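Local coordinates for cytokinesis protein 2 (Saccharomyces cerevisiae, PDB 4WPE) that mediates the cytoskeletal rearrangements required for cytokinesis, forming rings that coincide first with the septins and then with the medial actin ring, the present chain being its F-BAR domain, at residues Gln32-Cys37 with Asn117-Tyr122; Ile41-Gln46 with Gln235-Ser240; Glu49-Tyr54 with Ser97-Ile102; Met73-Leu78 with Ser272-Thr277; Ala93-Lys98 with Met242-Leu247. One frame throughout, in Å; residues are numbered along the deposited sequence.

Contact 1 (Gln32-Cys37 with Asn117-Tyr122); sequences QGIRSC and NLQARY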
# COMPACT_ATOMS: atom_id res chain seq x y z
N GLN A 32 -28.64 17.03 -6.13
CA GLN A 32 -28.24 15.78 -5.51
C GLN A 32 -26.93 15.30 -6.12
O GLN A 32 -26.17 14.57 -5.48
CB GLN A 32 -29.33 14.71 -5.66
CG GLN A 32 -29.21 13.86 -6.92
CD GLN A 32 -29.94 12.53 -6.79
OE1 GLN A 32 -30.61 12.27 -5.78
NE2 GLN A 32 -29.81 11.68 -7.80
N GLY A 33 -26.66 15.72 -7.35
CA GLY A 33 -25.44 15.34 -8.04
C GLY A 33 -24.25 16.10 -7.48
O GLY A 33 -23.11 15.64 -7.53
N ILE A 34 -24.53 17.28 -6.94
CA ILE A 34 -23.48 18.10 -6.35
C ILE A 34 -23.02 17.51 -5.02
O ILE A 34 -21.83 17.40 -4.76
CB ILE A 34 -23.97 19.55 -6.15
CG1 ILE A 34 -24.09 20.24 -7.51
CG2 ILE A 34 -23.00 20.34 -5.28
CD1 ILE A 34 -24.83 21.55 -7.46
N ARG A 35 -23.98 17.10 -4.19
CA ARG A 35 -23.67 16.45 -2.92
C ARG A 35 -23.01 15.09 -3.15
O ARG A 35 -22.22 14.63 -2.34
CB ARG A 35 -24.93 16.27 -2.07
CG ARG A 35 -25.61 17.56 -1.67
CD ARG A 35 -27.06 17.32 -1.28
NE ARG A 35 -27.72 18.55 -0.85
CZ ARG A 35 -28.81 18.59 -0.09
NH1 ARG A 35 -29.38 17.46 0.31
NH2 ARG A 35 -29.34 19.75 0.26
N SER A 36 -23.35 14.47 -4.28
CA SER A 36 -22.82 13.16 -4.63
C SER A 36 -21.32 13.24 -4.91
O SER A 36 -20.61 12.23 -4.85
CB SER A 36 -23.56 12.60 -5.84
OG SER A 36 -22.91 11.45 -6.35
N CYS A 37 -20.83 14.44 -5.22
CA CYS A 37 -19.40 14.64 -5.43
C CYS A 37 -18.61 14.43 -4.14
O CYS A 37 -17.47 13.99 -4.17
CB CYS A 37 -19.13 16.04 -5.99
SG CYS A 37 -19.63 16.31 -7.71
N ASN A 117 -17.75 25.31 -6.78
CA ASN A 117 -18.13 26.25 -7.83
C ASN A 117 -19.44 25.87 -8.51
O ASN A 117 -20.22 26.74 -8.90
CB ASN A 117 -17.00 26.36 -8.86
CG ASN A 117 -15.76 27.02 -8.29
OD1 ASN A 117 -15.85 27.85 -7.39
ND2 ASN A 117 -14.60 26.66 -8.82
N LEU A 118 -19.67 24.57 -8.66
CA LEU A 118 -20.95 24.09 -9.17
C LEU A 118 -22.06 24.52 -8.23
O LEU A 118 -23.10 25.02 -8.66
CB LEU A 118 -20.95 22.57 -9.31
CG LEU A 118 -20.32 21.98 -10.58
CD1 LEU A 118 -20.82 20.56 -10.79
CD2 LEU A 118 -20.62 22.84 -11.79
N GLN A 119 -21.83 24.33 -6.93
CA GLN A 119 -22.78 24.72 -5.90
C GLN A 119 -23.11 26.22 -5.97
O GLN A 119 -24.26 26.61 -5.83
CB GLN A 119 -22.23 24.38 -4.51
CG GLN A 119 -23.09 24.85 -3.36
CD GLN A 119 -24.48 24.24 -3.38
OE1 GLN A 119 -24.64 23.06 -3.71
NE2 GLN A 119 -25.48 25.03 -3.03
N ALA A 120 -22.09 27.04 -6.20
CA ALA A 120 -22.28 28.48 -6.28
C ALA A 120 -23.19 28.83 -7.46
O ALA A 120 -24.10 29.64 -7.33
CB ALA A 120 -20.95 29.20 -6.40
N ARG A 121 -22.93 28.22 -8.61
CA ARG A 121 -23.73 28.48 -9.80
C ARG A 121 -25.15 27.98 -9.61
O ARG A 121 -26.11 28.64 -10.00
CB ARG A 121 -23.11 27.84 -11.04
CG ARG A 121 -23.94 28.04 -12.30
CD ARG A 121 -23.29 27.45 -13.54
NE ARG A 121 -23.97 27.90 -14.75
CZ ARG A 121 -23.71 27.46 -15.97
NH1 ARG A 121 -22.77 26.54 -16.16
NH2 ARG A 121 -24.38 27.94 -17.01
N TYR A 122 -25.28 26.80 -9.01
CA TYR A 122 -26.59 26.21 -8.77
C TYR A 122 -27.45 27.09 -7.88
O TYR A 122 -28.64 27.26 -8.13
CB TYR A 122 -26.46 24.82 -8.15
CG TYR A 122 -27.77 24.29 -7.62
CD1 TYR A 122 -28.72 23.77 -8.48
CD2 TYR A 122 -28.06 24.34 -6.26
CE1 TYR A 122 -29.93 23.30 -8.00
CE2 TYR A 122 -29.27 23.88 -5.78
CZ TYR A 122 -30.20 23.36 -6.65
OH TYR A 122 -31.41 22.89 -6.18
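Ile-34, near the end of helix 21-35, drives its side chain against helix 76-162, where Leu-118, Gln-119 and Tyr-122 receive it. Its two branches serve different partners: CG2 turns to Gln-119, while CG1, lying beside the backbone N (chi1 -71°), continues in an extended line that delivers CD1 to Tyr-122. The dense part of the contact is around this methyl. CD1 rests 3.7 Å from Tyr-122 CB and 4.0 Å from Tyr-122 CG, approaching the root of the ring obliquely. Behind it, Ile-34 CG1 lies 4.3 Å from Leu-118 CB, so the isoleucine bridges one turn of the opposing helix. Leu-118 is buried and also packs on Met-222 and Arg-226 of helix 170-259, and Tyr-122 also touches Leu-27, Ile-30 and Ser-31 of helix 21-35. The looser, partly exposed side belongs to Gln-119. Its chain leaves anti to the backbone N and then folds at chi2 (61°), which brings the amide round at about a right angle to the isoleucine and places OE1 3.5 Å from Ile-34 CG2. That is a carbonyl oxygen against a methyl, a van der Waals touch only. Across the pair the cohesion is therefore apolar, whereas polar ties go to other partners: Arg-121 makes salt bridges to Glu-218 and Glu-221, and Ser-36 OG is hydrogen-bonded to Asp-74 of the second subunit. Helix 21-35 thus packs on helix 76-162, with helix 170-259 also touching Leu-118, as part of the elongated helical bundle of an F-BAR dimer.

Contact 2 (Ile41-Gln46 with Gln235-Ser240); sequences ILFFKQ and QQFATS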
# COMPACT_ATOMS: atom_id res chain seq x y z
N ILE A 41 -14.85 13.13 -3.39
CA ILE A 41 -13.96 14.11 -2.76
C ILE A 41 -13.34 13.54 -1.49
O ILE A 41 -12.13 13.63 -1.29
CB ILE A 41 -14.71 15.41 -2.42
CG1 ILE A 41 -15.10 16.16 -3.69
CG2 ILE A 41 -13.84 16.31 -1.56
CD1 ILE A 41 -16.12 17.27 -3.45
N LEU A 42 -14.17 12.95 -0.64
CA LEU A 42 -13.68 12.36 0.60
C LEU A 42 -12.81 11.15 0.32
O LEU A 42 -11.79 10.95 0.97
CB LEU A 42 -14.85 11.97 1.51
CG LEU A 42 -14.45 11.50 2.92
CD1 LEU A 42 -13.93 12.67 3.75
CD2 LEU A 42 -15.61 10.81 3.62
N PHE A 43 -13.23 10.34 -0.65
CA PHE A 43 -12.47 9.14 -1.02
C PHE A 43 -11.07 9.50 -1.50
O PHE A 43 -10.09 8.90 -1.08
CB PHE A 43 -13.21 8.35 -2.11
CG PHE A 43 -12.40 7.21 -2.67
CD1 PHE A 43 -12.18 6.07 -1.92
CD2 PHE A 43 -11.88 7.28 -3.95
CE1 PHE A 43 -11.45 5.02 -2.43
CE2 PHE A 43 -11.14 6.23 -4.47
CZ PHE A 43 -10.92 5.10 -3.71
N PHE A 44 -10.99 10.48 -2.40
CA PHE A 44 -9.72 10.96 -2.93
C PHE A 44 -8.79 11.43 -1.82
O PHE A 44 -7.59 11.18 -1.85
CB PHE A 44 -9.95 12.09 -3.93
CG PHE A 44 -10.52 11.64 -5.24
CD1 PHE A 44 -11.36 12.47 -5.97
CD2 PHE A 44 -10.21 10.39 -5.76
CE1 PHE A 44 -11.88 12.06 -7.19
CE2 PHE A 44 -10.72 9.98 -6.97
CZ PHE A 44 -11.56 10.81 -7.69
N LYS A 45 -9.36 12.13 -0.85
CA LYS A 45 -8.59 12.65 0.27
C LYS A 45 -8.03 11.51 1.13
O LYS A 45 -6.83 11.45 1.37
CB LYS A 45 -9.45 13.57 1.13
CG LYS A 45 -8.72 14.18 2.31
CD LYS A 45 -9.60 15.15 3.08
CE LYS A 45 -8.81 15.85 4.17
NZ LYS A 45 -9.69 16.34 5.26
N GLN A 46 -8.91 10.62 1.58
CA GLN A 46 -8.52 9.52 2.45
C GLN A 46 -7.55 8.58 1.75
O GLN A 46 -6.58 8.11 2.35
CB GLN A 46 -9.74 8.75 2.93
CG GLN A 46 -10.68 9.56 3.79
CD GLN A 46 -11.47 8.70 4.76
OE1 GLN A 46 -12.69 8.55 4.63
NE2 GLN A 46 -10.77 8.12 5.74
N GLN A 235 -10.17 8.86 -14.58
CA GLN A 235 -9.14 8.22 -15.39
C GLN A 235 -7.79 8.68 -14.87
O GLN A 235 -6.90 7.86 -14.66
CB GLN A 235 -9.30 8.55 -16.89
CG GLN A 235 -9.16 7.34 -17.85
CD GLN A 235 -7.78 6.68 -17.90
OE1 GLN A 235 -6.92 6.91 -17.06
NE2 GLN A 235 -7.57 5.83 -18.90
N GLN A 236 -7.66 9.98 -14.63
CA GLN A 236 -6.44 10.53 -14.03
C GLN A 236 -6.09 9.77 -12.75
O GLN A 236 -4.92 9.56 -12.44
CB GLN A 236 -6.61 12.01 -13.73
CG GLN A 236 -6.62 12.88 -14.96
CD GLN A 236 -7.02 14.30 -14.65
OE1 GLN A 236 -6.63 14.86 -13.62
NE2 GLN A 236 -7.80 14.91 -15.53
N PHE A 237 -7.13 9.35 -12.04
CA PHE A 237 -7.01 8.45 -10.90
C PHE A 237 -6.52 7.07 -11.35
O PHE A 237 -5.53 6.56 -10.84
CB PHE A 237 -8.35 8.35 -10.18
CG PHE A 237 -8.42 7.24 -9.17
CD1 PHE A 237 -7.80 7.36 -7.94
CD2 PHE A 237 -9.15 6.09 -9.44
CE1 PHE A 237 -7.88 6.35 -7.01
CE2 PHE A 237 -9.24 5.07 -8.51
CZ PHE A 237 -8.60 5.20 -7.29
N ALA A 238 -7.22 6.49 -12.32
CA ALA A 238 -6.92 5.14 -12.81
C ALA A 238 -5.61 5.07 -13.59
O ALA A 238 -5.08 3.99 -13.80
CB ALA A 238 -8.07 4.62 -13.67
N THR A 239 -5.11 6.22 -14.03
CA THR A 239 -3.85 6.25 -14.78
C THR A 239 -2.67 6.39 -13.82
O THR A 239 -1.67 5.69 -13.95
CB THR A 239 -3.84 7.40 -15.81
OG1 THR A 239 -4.68 7.06 -16.91
CG2 THR A 239 -2.43 7.64 -16.33
N SER A 240 -2.81 7.29 -12.84
CA SER A 240 -1.78 7.49 -11.83
C SER A 240 -1.54 6.21 -11.04
O SER A 240 -0.39 5.85 -10.76
CB SER A 240 -2.18 8.62 -10.88
OG SER A 240 -1.99 9.89 -11.49
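Phe-237 of helix 170-259 reaches toward helix 37-71 and is met there by two consecutive rings, Phe-43 and Phe-44. Starting at CB, the side chain points to the opposing helix, with CG anti to the backbone N (chi1 168°), and this carries the ring straight across a backbone separation of 8.8 Å between the CA atoms of Phe-44 and Phe-237. CG, the first ring atom, lies 4.2 Å from Phe-44 CE2. Next along the same side of the ring, CD1 comes to 4.0 Å from that same Phe-44 CE2. Further out the partner changes: CE1 is 4.1 Å from Phe-43 CE2, and at the tip CZ approaches Phe-43 CE2 to 3.9 Å. The inner half of this ring side thus belongs to Phe-44 and the outer half to Phe-43. The two pairs differ in attitude. Phe-43 turns its edge to the face of Phe-237 in an offset edge-to-face arrangement, centroids 5.9 Å apart and planes at 68°. Phe-44 meets Phe-237 obliquely, its plane at 48° to that ring. All three rings are buried. Phe-43 packs on Ile-61 of the second subunit as well, Phe-44 rests on Ile-107 of helix 76-162, and Ala-238, next to Phe-237, lies on Leu-255 of the second subunit. The rings therefore span helices that stand too far apart here for their backbones to touch, and they lie next to the subunit boundary. Such an aromatic cluster, filling the interior between long helices where two copies come together, belongs to the core of the dimeric F-BAR helical bundle.

Contact 3 (Glu49-Tyr54 with Ser97-Ile102); sequences ELEKDY and SKQSEI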
# COMPACT_ATOMS: atom_id res chain seq x y z
N GLU A 49 -4.20 10.23 1.74
CA GLU A 49 -3.59 10.16 3.05
C GLU A 49 -3.06 8.76 3.33
O GLU A 49 -2.09 8.59 4.06
CB GLU A 49 -4.59 10.58 4.13
N LEU A 50 -3.70 7.77 2.72
CA LEU A 50 -3.31 6.37 2.90
C LEU A 50 -1.99 6.06 2.21
O LEU A 50 -1.13 5.38 2.78
CB LEU A 50 -4.41 5.45 2.36
CG LEU A 50 -4.11 3.95 2.35
CD1 LEU A 50 -3.88 3.44 3.76
CD2 LEU A 50 -5.25 3.18 1.68
N GLU A 51 -1.83 6.55 0.99
CA GLU A 51 -0.63 6.28 0.20
C GLU A 51 0.59 6.97 0.79
O GLU A 51 1.71 6.46 0.71
CB GLU A 51 -0.83 6.73 -1.25
CG GLU A 51 -1.89 5.95 -2.01
CD GLU A 51 -1.53 4.48 -2.19
OE1 GLU A 51 -0.33 4.15 -2.15
OE2 GLU A 51 -2.45 3.66 -2.38
N LYS A 52 0.38 8.14 1.39
CA LYS A 52 1.47 8.87 2.03
C LYS A 52 2.02 8.08 3.21
O LYS A 52 3.23 7.95 3.37
CB LYS A 52 0.99 10.25 2.49
CG LYS A 52 2.07 11.10 3.15
CD LYS A 52 1.46 12.25 3.93
CE LYS A 52 2.53 13.12 4.56
NZ LYS A 52 1.95 14.29 5.28
N ASP A 53 1.13 7.53 4.02
CA ASP A 53 1.54 6.74 5.17
C ASP A 53 2.19 5.43 4.74
O ASP A 53 3.12 4.94 5.38
CB ASP A 53 0.35 6.46 6.09
CG ASP A 53 -0.35 7.73 6.53
OD1 ASP A 53 0.24 8.82 6.36
OD2 ASP A 53 -1.48 7.64 7.05
N TYR A 54 1.70 4.86 3.64
CA TYR A 54 2.28 3.63 3.10
C TYR A 54 3.70 3.88 2.63
O TYR A 54 4.61 3.11 2.94
CB TYR A 54 1.42 3.08 1.96
CG TYR A 54 1.91 1.76 1.41
CD1 TYR A 54 1.57 0.56 2.03
CD2 TYR A 54 2.70 1.71 0.27
CE1 TYR A 54 2.02 -0.65 1.52
CE2 TYR A 54 3.15 0.50 -0.24
CZ TYR A 54 2.80 -0.67 0.39
OH TYR A 54 3.25 -1.87 -0.12
N SER A 97 4.55 7.48 -2.96
CA SER A 97 4.64 8.84 -2.44
C SER A 97 4.26 9.84 -3.51
O SER A 97 3.52 10.80 -3.25
CB SER A 97 6.04 9.13 -1.92
OG SER A 97 6.11 10.45 -1.40
N LYS A 98 4.75 9.63 -4.72
CA LYS A 98 4.43 10.49 -5.85
C LYS A 98 2.94 10.37 -6.19
O LYS A 98 2.29 11.35 -6.52
CB LYS A 98 5.29 10.15 -7.06
CG LYS A 98 4.85 10.81 -8.35
CD LYS A 98 5.57 10.23 -9.56
CE LYS A 98 5.01 10.80 -10.85
NZ LYS A 98 5.78 10.33 -12.04
N GLN A 99 2.42 9.15 -6.11
CA GLN A 99 1.01 8.89 -6.35
C GLN A 99 0.15 9.62 -5.32
O GLN A 99 -0.91 10.16 -5.66
CB GLN A 99 0.72 7.39 -6.31
CG GLN A 99 -0.62 6.98 -6.91
CD GLN A 99 -1.07 5.61 -6.44
OE1 GLN A 99 -1.63 5.47 -5.35
NE2 GLN A 99 -0.82 4.60 -7.25
N SER A 100 0.61 9.63 -4.08
CA SER A 100 -0.09 10.30 -2.99
C SER A 100 -0.25 11.79 -3.26
O SER A 100 -1.32 12.36 -3.08
CB SER A 100 0.64 10.09 -1.67
OG SER A 100 0.05 10.85 -0.63
N GLU A 101 0.84 12.43 -3.69
CA GLU A 101 0.83 13.86 -3.94
C GLU A 101 -0.08 14.23 -5.11
O GLU A 101 -0.78 15.24 -5.06
CB GLU A 101 2.26 14.37 -4.19
CG GLU A 101 3.23 13.99 -3.08
CD GLU A 101 4.66 14.41 -3.37
OE1 GLU A 101 4.98 14.69 -4.55
OE2 GLU A 101 5.48 14.44 -2.42
N ILE A 102 -0.08 13.42 -6.17
CA ILE A 102 -0.98 13.65 -7.30
C ILE A 102 -2.43 13.59 -6.83
O ILE A 102 -3.27 14.38 -7.27
CB ILE A 102 -0.77 12.61 -8.42
CG1 ILE A 102 0.62 12.77 -9.05
CG2 ILE A 102 -1.84 12.76 -9.50
CD1 ILE A 102 0.93 11.72 -10.09
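Within the antiparallel helical bundle of the F-BAR domain, Glu-51 and Lys-52 of helix 37-71 lie against Gln-99 and Ser-100 of helix 76-162. The axes of the two segments approach to 7.9 Å, with N-to-C directions 157° apart. Small Ser-100 permits this closeness: its CB sits 3.7 Å from Glu-51 CB, and its OG lies 3.3 Å from Lys-52 CB while hydrogen-bonding Ser-48 O. In this way the serine hydroxyl facing helix 37-71 is satisfied by the main chain of that helix. Beside it Glu-51 bends at chi2 (-65°), lifting the carboxylate so that CD lies 3.3 Å from Gln-99 OE1. Carboxylate and amide planes stand 67° apart, and their oxygens are all acceptors. Arg-47 reconciles them, its NH1 making a salt bridge with Glu-51 OE2 and a hydrogen bond with Gln-99 OE1. His-96 ND1 is hydrogen-bonded to Glu-51 OE1, and Tyr-54 OH of the second subunit to OE2. An alanine replacing Glu-51 would remove the carboxylate and is likely to leave the Arg-47 charge without this partner and the His-96 ring freer to turn.

Contact 4 (Met73-Leu78 with Ser272-Thr277); sequences MDYGKL and SKENGT
Tyr-75 and Glu-274 extend toward each other from opposite directions, the phenol meeting the carboxylate at the end of both chains. The tyrosine ring is carried outward with CG anti to its backbone N (chi1 171°), and Glu-274 is extended beyond CG. Ring and carboxylate planes stand 76° apart. Glu-274 OE1 lies in the plane of the ring, at its edge: it is 3.3 Å from Tyr-75 CE1 and 3.2 Å from Tyr-75 OH. Tyr-75 OH is hydrogen-bonded to Thr-270 OG1; its bond to Glu-274 OE1 is weak and not settled, since one proton may serve either acceptor. Fold-wise, this surface contact ties the approach to helix 76-162 to the short C-terminal helix 264-275, far from the middle of the elongated F-BAR chain. On the latter helix Phe-271 meets the tyrosine edge-to-face and Glu-267 packs against it. A valine here would lack the phenol and would probably leave Thr-270 without its hydroxyl partner, Glu-274 without its weak one and Phe-271 without the ring it meets. At the root of the tyrosine, Tyr-75 N donates to Asp-74 OD1 (2.6 Å, 151° at the hydrogen), which accepts through its anti lone pair. Asp-74 OD2 forms a salt bridge with Arg-226 of the second subunit.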
# COMPACT_ATOMS: atom_id res chain seq x y z
N MSE A 73 26.77 -7.96 7.54
CA MSE A 73 27.33 -8.12 6.21
C MSE A 73 27.05 -9.50 5.65
O MSE A 73 26.95 -10.48 6.40
CB MSE A 73 28.83 -7.85 6.23
CG MSE A 73 29.20 -6.42 6.58
SE MSE A 73 31.12 -6.15 6.59
CE MSE A 73 31.56 -7.21 8.17
N ASP A 74 26.91 -9.59 4.33
CA ASP A 74 26.70 -10.86 3.66
C ASP A 74 27.57 -10.92 2.41
O ASP A 74 28.16 -9.91 2.01
CB ASP A 74 25.23 -11.06 3.32
CG ASP A 74 24.83 -12.52 3.33
OD1 ASP A 74 25.59 -13.36 2.79
OD2 ASP A 74 23.75 -12.84 3.87
N TYR A 75 27.65 -12.09 1.79
CA TYR A 75 28.64 -12.33 0.74
C TYR A 75 28.03 -12.41 -0.64
O TYR A 75 26.88 -12.82 -0.80
CB TYR A 75 29.40 -13.63 1.02
CG TYR A 75 30.29 -14.06 -0.12
CD1 TYR A 75 31.54 -13.47 -0.30
CD2 TYR A 75 29.88 -15.02 -1.04
CE1 TYR A 75 32.36 -13.84 -1.35
CE2 TYR A 75 30.70 -15.40 -2.09
CZ TYR A 75 31.94 -14.81 -2.24
OH TYR A 75 32.76 -15.17 -3.28
N GLY A 76 28.83 -12.02 -1.64
CA GLY A 76 28.53 -12.23 -3.04
C GLY A 76 27.10 -12.00 -3.47
O GLY A 76 26.42 -11.12 -2.94
N LYS A 77 26.65 -12.82 -4.41
CA LYS A 77 25.33 -12.67 -5.01
C LYS A 77 24.18 -12.53 -4.01
O LYS A 77 23.26 -11.76 -4.24
CB LYS A 77 25.06 -13.85 -5.94
CG LYS A 77 25.05 -13.47 -7.41
CD LYS A 77 26.45 -13.20 -7.93
CE LYS A 77 26.40 -12.85 -9.41
NZ LYS A 77 27.76 -12.66 -9.98
N LEU A 78 24.23 -13.26 -2.90
CA LEU A 78 23.16 -13.16 -1.91
C LEU A 78 23.18 -11.78 -1.24
O LEU A 78 22.17 -11.32 -0.72
CB LEU A 78 23.27 -14.26 -0.85
N SER A 272 35.53 -19.81 -2.07
CA SER A 272 36.69 -20.66 -1.85
C SER A 272 37.88 -20.18 -2.67
O SER A 272 39.04 -20.34 -2.28
CB SER A 272 36.37 -22.12 -2.19
OG SER A 272 35.27 -22.59 -1.42
N LYS A 273 37.58 -19.58 -3.82
CA LYS A 273 38.60 -19.01 -4.69
C LYS A 273 39.29 -17.83 -4.02
O LYS A 273 40.51 -17.69 -4.07
CB LYS A 273 37.99 -18.57 -6.02
CG LYS A 273 38.59 -19.21 -7.26
CD LYS A 273 37.90 -18.69 -8.52
CE LYS A 273 38.32 -19.48 -9.75
NZ LYS A 273 37.71 -18.93 -11.00
N GLU A 274 38.50 -16.97 -3.39
CA GLU A 274 39.01 -15.73 -2.81
C GLU A 274 39.67 -15.91 -1.45
O GLU A 274 40.59 -15.18 -1.11
CB GLU A 274 37.88 -14.70 -2.68
CG GLU A 274 36.98 -14.60 -3.89
CD GLU A 274 35.81 -13.66 -3.66
OE1 GLU A 274 35.42 -13.48 -2.49
OE2 GLU A 274 35.28 -13.12 -4.65
N ASN A 275 39.20 -16.88 -0.68
CA ASN A 275 39.61 -16.98 0.72
C ASN A 275 40.14 -18.35 1.13
O ASN A 275 40.30 -18.62 2.32
CB ASN A 275 38.45 -16.59 1.63
CG ASN A 275 37.88 -15.23 1.28
OD1 ASN A 275 38.63 -14.27 1.07
ND2 ASN A 275 36.56 -15.13 1.21
N GLY A 276 40.41 -19.21 0.15
CA GLY A 276 40.98 -20.52 0.44
C GLY A 276 42.36 -20.39 1.04
O GLY A 276 43.15 -19.55 0.61
N THR A 277 42.66 -21.22 2.03
CA THR A 277 43.95 -21.15 2.72
C THR A 277 44.92 -22.23 2.28
O THR A 277 45.91 -22.50 2.96
CB THR A 277 43.78 -21.25 4.25
OG1 THR A 277 43.12 -22.47 4.58
CG2 THR A 277 42.96 -20.08 4.77

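Contact 5 (Ala93-Lys98 with Met242-Leu247); sequences AQSHSK and METYIL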
# COMPACT_ATOMS: atom_id res chain seq x y z
N ALA A 93 8.23 2.81 -2.73
CA ALA A 93 7.98 3.86 -1.75
C ALA A 93 7.87 5.23 -2.43
O ALA A 93 6.90 5.96 -2.21
CB ALA A 93 9.07 3.87 -0.69
N GLN A 94 8.86 5.56 -3.26
CA GLN A 94 8.85 6.81 -4.00
C GLN A 94 7.65 6.88 -4.95
O GLN A 94 7.09 7.95 -5.18
CB GLN A 94 10.15 6.99 -4.78
N SER A 95 7.27 5.73 -5.50
CA SER A 95 6.18 5.68 -6.47
C SER A 95 4.83 5.90 -5.80
O SER A 95 3.96 6.59 -6.35
CB SER A 95 6.19 4.34 -7.20
OG SER A 95 5.14 4.27 -8.14
N HIS A 96 4.65 5.32 -4.62
CA HIS A 96 3.42 5.53 -3.86
C HIS A 96 3.38 6.95 -3.31
O HIS A 96 2.31 7.55 -3.21
CB HIS A 96 3.31 4.52 -2.72
CG HIS A 96 2.91 3.14 -3.16
ND1 HIS A 96 1.69 2.60 -2.86
CD2 HIS A 96 3.58 2.21 -3.88
CE1 HIS A 96 1.61 1.38 -3.38
NE2 HIS A 96 2.75 1.12 -4.00
N SER A 97 4.55 7.48 -2.96
CA SER A 97 4.64 8.84 -2.44
C SER A 97 4.26 9.84 -3.51
O SER A 97 3.52 10.80 -3.25
CB SER A 97 6.04 9.13 -1.92
OG SER A 97 6.11 10.45 -1.40
N LYS A 98 4.75 9.63 -4.72
CA LYS A 98 4.43 10.49 -5.85
C LYS A 98 2.94 10.37 -6.19
O LYS A 98 2.29 11.35 -6.52
CB LYS A 98 5.29 10.15 -7.06
CG LYS A 98 4.85 10.81 -8.35
CD LYS A 98 5.57 10.23 -9.56
CE LYS A 98 5.01 10.80 -10.85
NZ LYS A 98 5.78 10.33 -12.04
N MSE A 242 -2.33 3.21 -12.16
CA MSE A 242 -1.83 2.27 -13.16
C MSE A 242 -0.31 2.36 -13.32
O MSE A 242 0.37 1.35 -13.47
CB MSE A 242 -2.50 2.51 -14.51
CG MSE A 242 -2.03 1.58 -15.61
SE MSE A 242 -2.53 -0.27 -15.24
CE MSE A 242 -4.35 -0.23 -15.95
N GLU A 243 0.21 3.58 -13.30
CA GLU A 243 1.63 3.80 -13.49
C GLU A 243 2.43 3.14 -12.37
O GLU A 243 3.52 2.62 -12.61
CB GLU A 243 1.94 5.30 -13.56
CG GLU A 243 1.67 5.91 -14.92
CD GLU A 243 1.77 7.43 -14.91
OE1 GLU A 243 1.57 8.03 -13.83
OE2 GLU A 243 2.04 8.02 -15.98
N THR A 244 1.88 3.16 -11.16
CA THR A 244 2.53 2.52 -10.03
C THR A 244 2.57 1.00 -10.19
O THR A 244 3.62 0.38 -10.06
CB THR A 244 1.83 2.85 -8.71
OG1 THR A 244 1.80 4.27 -8.53
CG2 THR A 244 2.55 2.21 -7.54
N TYR A 245 1.41 0.41 -10.48
CA TYR A 245 1.29 -1.03 -10.59
C TYR A 245 2.16 -1.59 -11.71
O TYR A 245 2.73 -2.67 -11.59
CB TYR A 245 -0.18 -1.42 -10.82
CG TYR A 245 -1.14 -0.83 -9.80
CD1 TYR A 245 -0.76 -0.66 -8.47
CD2 TYR A 245 -2.42 -0.44 -10.17
CE1 TYR A 245 -1.63 -0.12 -7.54
CE2 TYR A 245 -3.30 0.11 -9.25
CZ TYR A 245 -2.90 0.26 -7.93
OH TYR A 245 -3.76 0.80 -7.01
N ILE A 246 2.27 -0.84 -12.80
CA ILE A 246 3.10 -1.25 -13.93
C ILE A 246 4.58 -1.15 -13.55
O ILE A 246 5.39 -1.98 -13.94
CB ILE A 246 2.80 -0.41 -15.19
CG1 ILE A 246 1.63 -1.04 -15.96
CG2 ILE A 246 4.00 -0.34 -16.10
CD1 ILE A 246 0.96 -0.10 -16.91
N LEU A 247 4.91 -0.13 -12.76
CA LEU A 247 6.27 0.03 -12.25
C LEU A 247 6.63 -1.09 -11.27
O LEU A 247 7.70 -1.69 -11.37
CB LEU A 247 6.45 1.39 -11.57
CG LEU A 247 7.71 1.58 -10.73
CD1 LEU A 247 8.32 2.95 -11.00
CD2 LEU A 247 7.42 1.42 -9.25
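Thr-244 OG1 is gripped by two weak hydrogen bonds: one with Ser-95 OG at 3.4 Å, in which either hydroxyl could be the donor, and one from Gln-99 NE2. The serine hydroxyl stands anti to its backbone N (chi1 180°), aimed from helix 76-162 at helix 170-259, and it also touches Thr-244 CG2 at 3.4 Å. This methyl is shared, for His-96 NE2 lies 3.7 Å from it, the imidazole coming in at about a right angle to the threonine and meeting the methyl obliquely. The histidine nitrogens have polar partners of their own, NE2 with Glu-248 OE2 and ND1 held from helix 37-71, which should fix the rotation of the ring. One turn on from the threonine, Leu-247 lays CD2 3.8 Å from Ser-95 CB and adds an apolar border to the pair. Near the other end, Lys-98 NZ and Glu-243 OE1 are opposite charges 5.1 Å apart, not in contact. The two segments run almost exactly antiparallel, at 174°, with axes 9.8 Å apart. Helix 37-71 packs on the same region, Ala-55 against His-96 and Leu-58 against Ala-93, while Arg-92 of the second subunit lies against Tyr-245.

In the fold
Contacts 2, 3 and 5 form one continuous block in the bundle of helices 37-71, 76-162 and 170-259, each joining a different pair of the three. Contacts 3 and 5 have centres about 9 Å apart, share Ser-97 and Lys-98, and are coupled through Glu-51 OE1 and His-96 ND1, at 2.6 Å. Contact 2 lies about 11 Å from contact 3, centre to centre, and touches it where Ser-240 packs on Ile-102. The centres of contacts 1 and 2 are about 19 Å apart, contact 1 lying near the centre of the chain. Contact 4 is remote, its centre about 67 Å from that of contact 1, yet Asp-74 of its segment 73-78 bonds Ser-36, in segment 32-37 of contact 1, on the second subunit. All five touch that subunit.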